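Local coordinates for Card1 endonuclease domain-containing protein (Vibrio cholerae, PDB 1XMX), which has no established function but may bind nucleic acid and perhaps cut it through a Card1-like endonuclease domain of the PDDEXK clan, at residues G251-V262 / H305-G313; L166-W177 / L221-I230. All blocks are in the same frame, centred on the assembly; numbering follows the deposited sequence.

Contact 1. Residues G251-V262 / H305-G313; sequences GEWLETLVHSTV and HIIECKTKG
A water 2.8 Å from Cys309 O, sitting between strand and helix, can donate to it; its contact to Glu255 OE1 is weak, and more acceptors surround it than it has protons. Glu255 CG stands between its backbone N and carbonyl carbon (chi1 55°), and the extended chain beyond brings the carboxylate toward this water, while its OE2 accepts from Asn278. Next to the carboxylate the contact turns apolar. Cys309 SG, beside its own backbone N, touches Glu255 CA at 3.8 Å and Val258 CG2 at the same 3.8 Å. Leu254, one turn before Val258, lays CD2 over the strand, 3.4 Å from Lys310 O. The other methyl of Val258, CG1, meets Ile307 CD1 tip to tip at 4.0 Å. Where the strand ends, the methyl CG2 of Thr311 lies 3.3 Å from Gly251 O and also packs on Leu254 CB. Helix 251-262 runs roughly antiparallel to strand 305-310 (147°) and covers this part of the sheet. The sequence Glu308-Cys309-Lys310 fits the (D/E)xK element of PDDEXK nucleases, with Asp295 on the neighbouring strand bonded to Cys309 N. Because strand residues alternate, Cys309 faces the helix while Glu308 and Lys310 start away from it. No direct hydrogen bond spans the segments, so the helix is fitted to the probable active-site strand mainly by shape and dispersion between apolar groups.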
# COMPACT_ATOMS: atom_id res chain seq x y z
N GLY A 251 -5.72 21.66 2.72
CA GLY A 251 -6.44 20.39 2.70
C GLY A 251 -5.59 19.18 3.04
O GLY A 251 -6.12 18.09 3.26
N GLU A 252 -4.27 19.36 3.08
CA GLU A 252 -3.38 18.26 3.48
C GLU A 252 -3.50 17.89 4.94
O GLU A 252 -2.89 16.93 5.36
CB GLU A 252 -1.93 18.61 3.20
CG GLU A 252 -1.68 19.06 1.78
CD GLU A 252 -0.30 18.65 1.33
OE1 GLU A 252 0.42 18.09 2.20
OE2 GLU A 252 0.06 18.90 0.14
N TRP A 253 -4.27 18.67 5.72
CA TRP A 253 -4.53 18.31 7.12
C TRP A 253 -5.11 16.88 7.31
O TRP A 253 -4.83 16.22 8.31
CB TRP A 253 -5.46 19.35 7.78
CG TRP A 253 -6.85 19.33 7.30
CD1 TRP A 253 -7.35 20.08 6.28
CD2 TRP A 253 -7.95 18.53 7.79
NE1 TRP A 253 -8.68 19.80 6.11
CE2 TRP A 253 -9.07 18.85 7.01
CE3 TRP A 253 -8.09 17.59 8.82
CZ2 TRP A 253 -10.32 18.30 7.23
CZ3 TRP A 253 -9.33 17.01 9.03
CH2 TRP A 253 -10.43 17.37 8.25
N LEU A 254 -5.94 16.43 6.38
CA LEU A 254 -6.70 15.20 6.56
C LEU A 254 -5.80 13.99 6.31
O LEU A 254 -5.90 12.98 6.99
CB LEU A 254 -7.89 15.16 5.62
CG LEU A 254 -8.68 13.86 5.71
CD1 LEU A 254 -9.29 13.58 7.12
CD2 LEU A 254 -9.78 13.90 4.66
N GLU A 255 -4.92 14.10 5.34
CA GLU A 255 -3.99 12.98 5.04
C GLU A 255 -2.89 12.94 6.13
O GLU A 255 -2.39 11.89 6.46
CB GLU A 255 -3.38 13.11 3.65
CG GLU A 255 -2.67 14.47 3.40
CD GLU A 255 -2.22 14.66 1.96
OE1 GLU A 255 -2.72 13.96 1.05
OE2 GLU A 255 -1.39 15.52 1.70
N THR A 256 -2.46 14.10 6.60
CA THR A 256 -1.54 14.19 7.71
C THR A 256 -2.08 13.54 8.98
O THR A 256 -1.34 12.84 9.67
CB THR A 256 -1.25 15.68 8.02
OG1 THR A 256 -0.65 16.28 6.87
CG2 THR A 256 -0.24 15.78 9.16
N LEU A 257 -3.35 13.83 9.31
CA LEU A 257 -4.09 13.21 10.42
C LEU A 257 -4.20 11.67 10.22
O LEU A 257 -3.96 10.88 11.15
CB LEU A 257 -5.50 13.82 10.53
CG LEU A 257 -6.43 13.09 11.51
CD1 LEU A 257 -6.04 13.27 12.98
CD2 LEU A 257 -7.86 13.54 11.24
N VAL A 258 -4.57 11.25 9.01
CA VAL A 258 -4.68 9.83 8.77
C VAL A 258 -3.30 9.16 8.91
O VAL A 258 -3.19 8.10 9.52
CB VAL A 258 -5.25 9.50 7.39
CG1 VAL A 258 -5.12 7.94 7.14
CG2 VAL A 258 -6.71 10.02 7.27
N HIS A 259 -2.27 9.75 8.35
CA HIS A 259 -0.95 9.19 8.52
C HIS A 259 -0.55 9.10 10.00
O HIS A 259 -0.01 8.10 10.46
CB HIS A 259 0.04 9.99 7.72
CG HIS A 259 1.45 9.53 7.85
ND1 HIS A 259 1.90 8.33 7.31
CD2 HIS A 259 2.52 10.10 8.45
CE1 HIS A 259 3.19 8.20 7.56
NE2 HIS A 259 3.59 9.26 8.25
N SER A 260 -0.79 10.18 10.73
CA SER A 260 -0.47 10.24 12.14
C SER A 260 -1.25 9.20 12.97
O SER A 260 -0.74 8.70 13.95
CB SER A 260 -0.76 11.64 12.65
OG SER A 260 0.27 12.53 12.22
N THR A 261 -2.51 8.97 12.61
CA THR A 261 -3.35 7.95 13.24
C THR A 261 -2.90 6.50 12.95
O THR A 261 -2.90 5.66 13.84
CB THR A 261 -4.81 8.17 12.78
OG1 THR A 261 -5.16 9.50 13.14
CG2 THR A 261 -5.78 7.19 13.41
N VAL A 262 -2.51 6.23 11.71
CA VAL A 262 -1.97 4.96 11.35
C VAL A 262 -0.74 4.68 12.18
O VAL A 262 -0.54 3.54 12.65
CB VAL A 262 -1.61 4.88 9.83
CG1 VAL A 262 -0.82 3.55 9.55
CG2 VAL A 262 -2.87 4.92 8.96
N HIS A 305 -2.05 -1.67 1.44
CA HIS A 305 -3.28 -0.92 1.78
C HIS A 305 -3.08 0.55 1.41
O HIS A 305 -2.16 1.21 1.93
CB HIS A 305 -3.55 -0.95 3.27
CG HIS A 305 -4.16 -2.22 3.75
ND1 HIS A 305 -3.55 -3.45 3.58
CD2 HIS A 305 -5.35 -2.47 4.33
CE1 HIS A 305 -4.33 -4.40 4.08
NE2 HIS A 305 -5.43 -3.83 4.55
N ILE A 306 -3.92 1.03 0.50
CA ILE A 306 -3.89 2.44 0.08
C ILE A 306 -5.11 3.24 0.57
O ILE A 306 -6.28 2.84 0.41
CB ILE A 306 -3.89 2.57 -1.47
CG1 ILE A 306 -2.73 1.81 -2.08
CG2 ILE A 306 -3.76 4.09 -1.92
CD1 ILE A 306 -3.01 1.61 -3.60
N ILE A 307 -4.82 4.43 1.06
CA ILE A 307 -5.88 5.30 1.53
C ILE A 307 -5.81 6.61 0.73
O ILE A 307 -4.74 7.28 0.71
CB ILE A 307 -5.72 5.59 3.03
CG1 ILE A 307 -5.69 4.28 3.81
CG2 ILE A 307 -6.90 6.51 3.53
CD1 ILE A 307 -5.25 4.45 5.27
N GLU A 308 -6.91 6.91 0.04
CA GLU A 308 -7.06 8.20 -0.61
C GLU A 308 -7.83 9.07 0.37
O GLU A 308 -8.87 8.63 0.90
CB GLU A 308 -7.92 8.10 -1.86
CG GLU A 308 -7.89 9.39 -2.69
CD GLU A 308 -8.45 9.22 -4.08
OE1 GLU A 308 -8.64 8.06 -4.51
OE2 GLU A 308 -8.72 10.25 -4.76
N CYS A 309 -7.32 10.27 0.63
CA CYS A 309 -8.05 11.31 1.38
C CYS A 309 -8.65 12.39 0.44
O CYS A 309 -7.94 12.92 -0.41
CB CYS A 309 -7.17 11.93 2.45
SG CYS A 309 -6.50 10.63 3.51
N LYS A 310 -9.95 12.62 0.53
CA LYS A 310 -10.59 13.76 -0.11
C LYS A 310 -11.13 14.74 0.95
O LYS A 310 -11.74 14.34 1.95
CB LYS A 310 -11.71 13.34 -1.07
CG LYS A 310 -11.18 12.70 -2.37
CD LYS A 310 -12.33 12.33 -3.30
CE LYS A 310 -12.94 13.52 -4.02
NZ LYS A 310 -11.83 14.49 -4.37
N THR A 311 -10.83 16.02 0.72
CA THR A 311 -11.45 17.13 1.47
C THR A 311 -12.55 17.89 0.66
O THR A 311 -13.30 18.66 1.24
CB THR A 311 -10.39 18.14 1.91
OG1 THR A 311 -9.68 18.56 0.75
CG2 THR A 311 -9.39 17.54 2.92
N LYS A 312 -12.67 17.63 -0.64
CA LYS A 312 -13.75 18.19 -1.46
C LYS A 312 -14.74 17.10 -1.86
O LYS A 312 -14.45 15.90 -1.74
CB LYS A 312 -13.20 18.85 -2.74
CG LYS A 312 -12.63 20.28 -2.60
CD LYS A 312 -13.31 21.05 -1.40
CE LYS A 312 -13.30 22.61 -1.49
NZ LYS A 312 -14.65 23.10 -1.95
N GLY A 313 -15.89 17.50 -2.37
CA GLY A 313 -16.94 16.56 -2.75
C GLY A 313 -16.74 15.88 -4.10
O GLY A 313 -16.01 16.38 -4.96
O HOH W 1 -5.92 14.72 0.35

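Contact 2. Residues L166-W177 / L221-I230; sequences LDQQLYQLGERW and LLSDLVEAKI
Helix 166-177 and helix 221-227 run antiparallel at 157°, with axes 10.8 Å apart, a spacing filled by large side chains except where Gln169 CA comes within 5.7 Å of Ala228 CA. At one end the indole of Trp177 meets the other helix with its NH, one face and its edge. Its NE1 donates to Asp224 OD2 (3.2 Å, N-H...O 162°); the oxygen lies in the ring plane but is met on its anti side, 34° out of the carboxylate plane. Over one face, Leu221 CD2 makes a CH-pi contact 3.6 Å from the centroid of the five-membered ring, and Leu225 CD2 abuts the ring edge at CH2; Leu173 O lies above the opposite face, toward the rim. The order helix 181-201, strand 205-207, helices 210-213 and 216-227, then antiparallel strands 231-234 and 237-240 is consistent with a winged helix-turn-helix. A Schellman motif at Lys229, with Ile230 N bonded to Leu225 O, ends helix 216-227 and turns Ile230 back inward. There its CD1 meets Leu173 CD1 tip to tip at 3.5 Å and lies beside Leu170 CD2, and its CG2 touches Leu166 CD1. The other branch of Leu173, CD2, presses tightly on Asp224 CB at 3.3 Å. Gln169, its chain bent at CG, folds its amide alongside the helix end, bringing NE2 to 3.4 Å from Ala228 CA.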
# COMPACT_ATOMS: atom_id res chain seq x y z
N LEU A 166 5.58 21.02 16.33
CA LEU A 166 4.76 21.25 15.14
C LEU A 166 3.85 20.08 14.79
O LEU A 166 2.65 20.27 14.56
CB LEU A 166 5.62 21.59 13.92
CG LEU A 166 4.87 22.01 12.65
CD1 LEU A 166 3.67 22.91 12.99
CD2 LEU A 166 5.82 22.74 11.73
N ASP A 167 4.41 18.88 14.76
CA ASP A 167 3.65 17.66 14.50
C ASP A 167 2.49 17.46 15.44
O ASP A 167 1.44 16.98 15.06
CB ASP A 167 4.54 16.42 14.64
CG ASP A 167 5.64 16.35 13.57
OD1 ASP A 167 5.54 17.07 12.53
OD2 ASP A 167 6.61 15.58 13.78
N GLN A 168 2.70 17.75 16.70
CA GLN A 168 1.63 17.50 17.64
C GLN A 168 0.52 18.54 17.45
O GLN A 168 -0.64 18.17 17.48
CB GLN A 168 2.16 17.47 19.08
CG GLN A 168 1.25 18.14 20.12
CD GLN A 168 1.87 18.16 21.51
OE1 GLN A 168 2.78 18.98 21.80
NE2 GLN A 168 1.36 17.31 22.41
N GLN A 169 0.89 19.81 17.27
CA GLN A 169 -0.06 20.87 16.92
C GLN A 169 -0.83 20.51 15.64
O GLN A 169 -2.05 20.67 15.60
CB GLN A 169 0.63 22.22 16.68
CG GLN A 169 1.17 23.00 17.92
CD GLN A 169 0.23 22.96 19.12
OE1 GLN A 169 0.49 22.23 20.12
NE2 GLN A 169 -0.86 23.67 19.04
N LEU A 170 -0.13 20.02 14.61
CA LEU A 170 -0.83 19.69 13.36
C LEU A 170 -1.73 18.51 13.56
O LEU A 170 -2.84 18.46 13.00
CB LEU A 170 0.15 19.43 12.20
CG LEU A 170 0.94 20.66 11.75
CD1 LEU A 170 1.71 20.30 10.50
CD2 LEU A 170 0.03 21.85 11.52
N TYR A 171 -1.28 17.57 14.38
CA TYR A 171 -2.10 16.41 14.72
C TYR A 171 -3.38 16.79 15.50
O TYR A 171 -4.52 16.33 15.21
CB TYR A 171 -1.28 15.39 15.52
CG TYR A 171 -2.14 14.35 16.15
CD1 TYR A 171 -2.65 13.29 15.41
CD2 TYR A 171 -2.50 14.45 17.51
CE1 TYR A 171 -3.46 12.31 15.99
CE2 TYR A 171 -3.33 13.48 18.12
CZ TYR A 171 -3.81 12.42 17.35
OH TYR A 171 -4.63 11.46 17.93
N GLN A 172 -3.21 17.62 16.52
CA GLN A 172 -4.35 17.92 17.34
C GLN A 172 -5.31 18.84 16.55
O GLN A 172 -6.53 18.77 16.68
CB GLN A 172 -3.87 18.54 18.66
CG GLN A 172 -2.87 17.68 19.41
CD GLN A 172 -2.49 18.24 20.77
OE1 GLN A 172 -2.51 19.44 20.98
NE2 GLN A 172 -2.14 17.35 21.72
N LEU A 173 -4.77 19.71 15.70
CA LEU A 173 -5.63 20.53 14.88
C LEU A 173 -6.52 19.65 14.00
O LEU A 173 -7.73 19.87 13.86
CB LEU A 173 -4.79 21.47 14.00
CG LEU A 173 -4.69 22.96 14.32
CD1 LEU A 173 -3.97 23.62 13.19
CD2 LEU A 173 -6.06 23.60 14.52
N GLY A 174 -5.90 18.63 13.39
CA GLY A 174 -6.62 17.70 12.53
C GLY A 174 -7.72 16.96 13.26
O GLY A 174 -8.80 16.80 12.71
N GLU A 175 -7.43 16.47 14.46
CA GLU A 175 -8.43 15.82 15.34
C GLU A 175 -9.68 16.74 15.52
O GLU A 175 -10.83 16.28 15.48
CB GLU A 175 -7.86 15.58 16.75
CG GLU A 175 -6.89 14.40 17.04
CD GLU A 175 -6.64 14.23 18.61
OE1 GLU A 175 -6.35 15.22 19.32
OE2 GLU A 175 -6.75 13.10 19.17
N ARG A 176 -9.44 18.02 15.77
CA ARG A 176 -10.53 18.94 16.03
C ARG A 176 -11.37 19.08 14.82
O ARG A 176 -12.57 19.13 14.91
CB ARG A 176 -10.05 20.36 16.37
CG ARG A 176 -9.03 20.53 17.49
CD ARG A 176 -9.47 19.96 18.75
NE ARG A 176 -10.73 20.48 19.28
CZ ARG A 176 -11.83 19.73 19.47
NH1 ARG A 176 -11.84 18.42 19.12
NH2 ARG A 176 -12.92 20.29 19.99
N TRP A 177 -10.70 19.25 13.69
CA TRP A 177 -11.44 19.50 12.45
C TRP A 177 -12.18 18.20 12.05
O TRP A 177 -13.33 18.25 11.69
CB TRP A 177 -10.51 20.00 11.35
CG TRP A 177 -9.91 21.42 11.65
CD1 TRP A 177 -10.25 22.26 12.70
CD2 TRP A 177 -8.89 22.11 10.89
NE1 TRP A 177 -9.51 23.43 12.61
CE2 TRP A 177 -8.66 23.36 11.53
CE3 TRP A 177 -8.15 21.78 9.74
CZ2 TRP A 177 -7.73 24.29 11.05
CZ3 TRP A 177 -7.19 22.72 9.25
CH2 TRP A 177 -7.01 23.97 9.91
N LEU A 221 -11.77 28.52 12.55
CA LEU A 221 -10.57 27.99 11.91
C LEU A 221 -9.38 28.91 11.99
O LEU A 221 -8.29 28.47 12.30
CB LEU A 221 -10.84 27.61 10.45
CG LEU A 221 -11.98 26.61 10.24
CD1 LEU A 221 -12.49 26.54 8.80
CD2 LEU A 221 -11.53 25.21 10.73
N LEU A 222 -9.57 30.18 11.70
CA LEU A 222 -8.45 31.12 11.81
C LEU A 222 -7.91 31.13 13.25
O LEU A 222 -6.70 31.13 13.49
CB LEU A 222 -8.88 32.54 11.43
CG LEU A 222 -9.34 32.58 9.96
CD1 LEU A 222 -9.67 33.96 9.53
CD2 LEU A 222 -8.30 32.00 9.06
N SER A 223 -8.79 31.14 14.21
CA SER A 223 -8.28 31.22 15.57
C SER A 223 -7.64 29.88 16.02
O SER A 223 -6.82 29.88 16.94
CB SER A 223 -9.37 31.69 16.52
OG SER A 223 -10.35 30.70 16.45
N ASP A 224 -7.97 28.75 15.38
CA ASP A 224 -7.26 27.50 15.64
C ASP A 224 -5.84 27.54 15.11
O ASP A 224 -4.89 27.09 15.77
CB ASP A 224 -7.96 26.31 14.99
CG ASP A 224 -9.25 25.92 15.66
OD1 ASP A 224 -9.39 26.06 16.89
OD2 ASP A 224 -10.16 25.46 14.93
N LEU A 225 -5.70 28.04 13.89
CA LEU A 225 -4.40 28.30 13.31
C LEU A 225 -3.58 29.19 14.23
O LEU A 225 -2.39 28.93 14.45
CB LEU A 225 -4.53 28.99 11.94
CG LEU A 225 -5.36 28.15 10.98
CD1 LEU A 225 -5.49 28.89 9.68
CD2 LEU A 225 -4.76 26.78 10.79
N VAL A 226 -4.19 30.23 14.77
CA VAL A 226 -3.48 31.15 15.67
C VAL A 226 -3.05 30.46 16.98
O VAL A 226 -1.90 30.53 17.36
CB VAL A 226 -4.29 32.46 15.92
CG1 VAL A 226 -3.65 33.39 16.98
CG2 VAL A 226 -4.41 33.25 14.61
N GLU A 227 -3.99 29.83 17.67
CA GLU A 227 -3.67 29.10 18.89
C GLU A 227 -2.52 28.07 18.64
O GLU A 227 -1.60 27.93 19.48
CB GLU A 227 -4.90 28.40 19.41
CG GLU A 227 -4.68 27.82 20.76
CD GLU A 227 -5.93 27.24 21.38
OE1 GLU A 227 -6.92 27.97 21.51
OE2 GLU A 227 -5.91 26.08 21.79
N ALA A 228 -2.57 27.40 17.49
CA ALA A 228 -1.59 26.39 17.14
C ALA A 228 -0.27 26.97 16.76
O ALA A 228 0.67 26.20 16.53
CB ALA A 228 -2.07 25.46 16.01
N LYS A 229 -0.20 28.31 16.77
CA LYS A 229 1.00 29.09 16.37
C LYS A 229 1.49 28.80 14.93
O LYS A 229 2.66 29.02 14.61
CB LYS A 229 2.16 28.99 17.38
CG LYS A 229 1.77 29.48 18.78
CD LYS A 229 2.95 29.50 19.78
CE LYS A 229 2.47 29.71 21.25
NZ LYS A 229 2.13 28.39 21.98
N ILE A 230 0.59 28.35 14.05
CA ILE A 230 0.97 28.15 12.65
C ILE A 230 0.49 29.21 11.63
O ILE A 230 0.78 29.11 10.41
CB ILE A 230 0.59 26.74 12.16
CG1 ILE A 230 -0.94 26.54 12.27
CG2 ILE A 230 1.33 25.72 12.94
CD1 ILE A 230 -1.42 25.35 11.44

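In the fold
Both segments of contact 2 precede those of contact 1 in the chain, and the centres of the two contacts lie 16 Å apart on the same side of the molecule, contact 1 nearer the chain's centre. Helix 243-266 joins them: one side rests on strand 303-310 of the mixed sheet in contact 1, another receives helix 164-179 of contact 2. Trp253 and Trp177 meet edge-to-face across that junction, and Leu257 and Ser260 pack against Gly174 and Tyr171. The layers therefore run from the sheet of the endonuclease-like domain through two helices to helix 216-227, a continuous route by which the probable winged-helix part is packed onto that domain.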